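Local structure of ribonuclease J (Methanolobus psychrophilus R15, 5HAB) at residues 99-104 / 180-185. The protein is an archaeal beta-CASP exoribonuclease of the metallo-beta-lactamase superfamily that probably degrades RNA by hydrolysing its phosphodiester bonds. The protein carries 1 engineered substitution. Residues are numbered along the deposited sequence; the frame is centred on the assembly and turned at random.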
loop_
_atom_site.group_PDB
_atom_site.type_symbol
_atom_site.label_atom_id
_atom_site.label_comp_id
_atom_site.label_asym_id
_atom_site.label_seq_id
_atom_site.Cartn_x
_atom_site.Cartn_y
_atom_site.Cartn_z
ATOM N N ALA B 99 12.937 -6.008 42.569
ATOM C CA ALA B 99 11.649 -6.595 42.200
ATOM C C ALA B 99 11.474 -6.673 40.690
ATOM O O ALA B 99 12.085 -5.916 39.941
ATOM C CB ALA B 99 10.502 -5.804 42.820
ATOM N N ILE B 100 10.629 -7.601 40.256
ATOM C CA ILE B 100 10.273 -7.745 38.853
ATOM C C ILE B 100 8.762 -7.597 38.697
ATOM O O ILE B 100 8.005 -8.446 39.157
ATOM C CB ILE B 100 10.753 -9.089 38.304
ATOM C CG1 ILE B 100 12.277 -9.183 38.403
ATOM C CG2 ILE B 100 10.279 -9.283 36.874
ATOM C CD1 ILE B 100 12.841 -10.495 37.896
ATOM N N VAL B 101 8.315 -6.516 38.067
ATOM C CA VAL B 101 6.882 -6.320 37.859
ATOM C C VAL B 101 6.465 -6.826 36.484
ATOM O O VAL B 101 7.143 -6.581 35.487
ATOM C CB VAL B 101 6.479 -4.846 38.036
ATOM C CG1 VAL B 101 4.995 -4.660 37.733
ATOM C CG2 VAL B 101 6.777 -4.377 39.448
ATOM N N CYS B 102 5.362 -7.569 36.447
ATOM C CA CYS B 102 4.741 -7.966 35.191
ATOM C C CYS B 102 3.355 -7.348 35.108
ATOM O O CYS B 102 2.464 -7.703 35.882
ATOM C CB CYS B 102 4.660 -9.480 35.074
ATOM S SG CYS B 102 6.258 -10.269 34.847
ATOM N N THR B 103 3.170 -6.428 34.164
ATOM C CA THR B 103 1.939 -5.650 34.113
ATOM C C THR B 103 0.774 -6.460 33.554
ATOM O O THR B 103 -0.384 -6.101 33.766
ATOM C CB THR B 103 2.116 -4.375 33.270
ATOM O OG1 THR B 103 2.776 -4.705 32.045
ATOM C CG2 THR B 103 2.943 -3.345 34.029
ATOM N N HIS B 104 1.076 -7.550 32.854
ATOM C CA HIS B 104 0.048 -8.529 32.488
ATOM C C HIS B 104 0.682 -9.845 32.060
ATOM O O HIS B 104 1.907 -9.981 32.050
ATOM C CB HIS B 104 -0.878 -7.996 31.374
ATOM C CG HIS B 104 -0.190 -7.740 30.067
ATOM N ND1 HIS B 104 0.447 -8.730 29.352
ATOM C CD2 HIS B 104 -0.075 -6.611 29.328
ATOM C CE1 HIS B 104 0.946 -8.219 28.241
ATOM N NE2 HIS B 104 0.640 -6.934 28.201
ATOM N N VAL B 180 -2.423 -3.670 34.366
ATOM C CA VAL B 180 -2.225 -2.489 35.206
ATOM C C VAL B 180 -1.171 -1.511 34.661
ATOM O O VAL B 180 -0.197 -1.913 34.020
ATOM C CB VAL B 180 -1.848 -2.912 36.646
ATOM C CG1 VAL B 180 -2.986 -3.692 37.289
ATOM C CG2 VAL B 180 -0.560 -3.737 36.655
ATOM N N PHE B 181 -1.391 -0.221 34.908
ATOM C CA PHE B 181 -0.311 0.755 34.933
ATOM C C PHE B 181 0.452 0.514 36.222
ATOM O O PHE B 181 -0.152 0.160 37.244
ATOM C CB PHE B 181 -0.818 2.206 34.923
ATOM C CG PHE B 181 -1.517 2.629 33.654
ATOM C CD1 PHE B 181 -1.584 1.799 32.554
ATOM C CD2 PHE B 181 -2.089 3.891 33.568
ATOM C CE1 PHE B 181 -2.225 2.208 31.403
ATOM C CE2 PHE B 181 -2.726 4.306 32.421
ATOM C CZ PHE B 181 -2.796 3.465 31.336
ATOM N N VAL B 182 1.760 0.740 36.212
ATOM C CA VAL B 182 2.491 0.660 37.473
ATOM C C VAL B 182 3.133 2.004 37.790
ATOM O O VAL B 182 3.790 2.608 36.945
ATOM C CB VAL B 182 3.536 -0.492 37.459
ATOM C CG1 VAL B 182 4.371 -0.462 36.202
ATOM C CG2 VAL B 182 4.435 -0.415 38.685
ATOM N N ALA B 183 2.891 2.483 39.009
ATOM C CA ALA B 183 3.501 3.712 39.504
ATOM C C ALA B 183 4.541 3.394 40.574
ATOM O O ALA B 183 4.233 2.789 41.600
ATOM C CB ALA B 183 2.443 4.658 40.057
ATOM N N ILE B 184 5.778 3.791 40.312
ATOM C CA ILE B 184 6.867 3.641 41.260
ATOM C C ILE B 184 7.033 4.950 42.022
ATOM O O ILE B 184 7.513 5.943 41.481
ATOM C CB ILE B 184 8.162 3.223 40.550
ATOM C CG1 ILE B 184 7.961 1.875 39.861
ATOM C CG2 ILE B 184 9.323 3.163 41.532
ATOM C CD1 ILE B 184 9.131 1.430 39.044
ATOM N N HIS B 185 6.619 4.951 43.283
ATOM C CA HIS B 185 6.730 6.136 44.118
ATOM C C HIS B 185 8.110 6.208 44.759
ATOM O O HIS B 185 8.578 5.246 45.397
ATOM C CB HIS B 185 5.640 6.155 45.189
ATOM C CG HIS B 185 4.250 6.155 44.635
ATOM N ND1 HIS B 185 3.596 7.312 44.269
ATOM C CD2 HIS B 185 3.388 5.142 44.387
ATOM C CE1 HIS B 185 2.391 7.012 43.820
ATOM N NE2 HIS B 185 2.239 5.702 43.882
#
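The inward faces of the two beta-sheets of the metallo-beta-lactamase sandwich meet where Thr103, in the loop that follows strand 96-102, comes up against Val180 and Val182 of strand 179-186. One backbone hydrogen bond ties the sheets together here: Val180 N donates to Thr103 O over 3.2 Å, in the carbonyl plane, with an N-H...O angle of 155°. The chain turns at Thr103 and presents its carbonyl to the opposing sheet. Around the bond, carbons pack against carbonyl oxygens: the Val180 branch CG2 lies 3.7 Å from Thr103 O, and Thr103 CG2 rests 3.5 Å from Val180 O. Thr103 CG2 also touches Val182 CG1 at 3.9 Å, an apolar contact in which the Thr103 and Val182 side chains cross at about a right angle. With chi1 at 47°, Thr103 swings the methyl anti to its carbonyl carbon, leaving the hydroxyl to hydrogen-bond with Asp54 as the methyl packs on Val182 and the carbonyl oxygen of Val180. Further from the bond, Val101 CG1 and Val182 CG2 meet more loosely, at 4.4 Å. His104 bonds through NE2 to Asp196 and stacks on His109; both histidines belong to the superfamily's HxHxDH signature, in which Ala106 is the engineered substitution. In relatives this motif binds metal, and the contact probably borders the active site. Val101 also packs on Ile167 and Phe169 of strand 166-172, and Val182 on Ile53 of strand 49-53 and Tyr193 of strand 189-194.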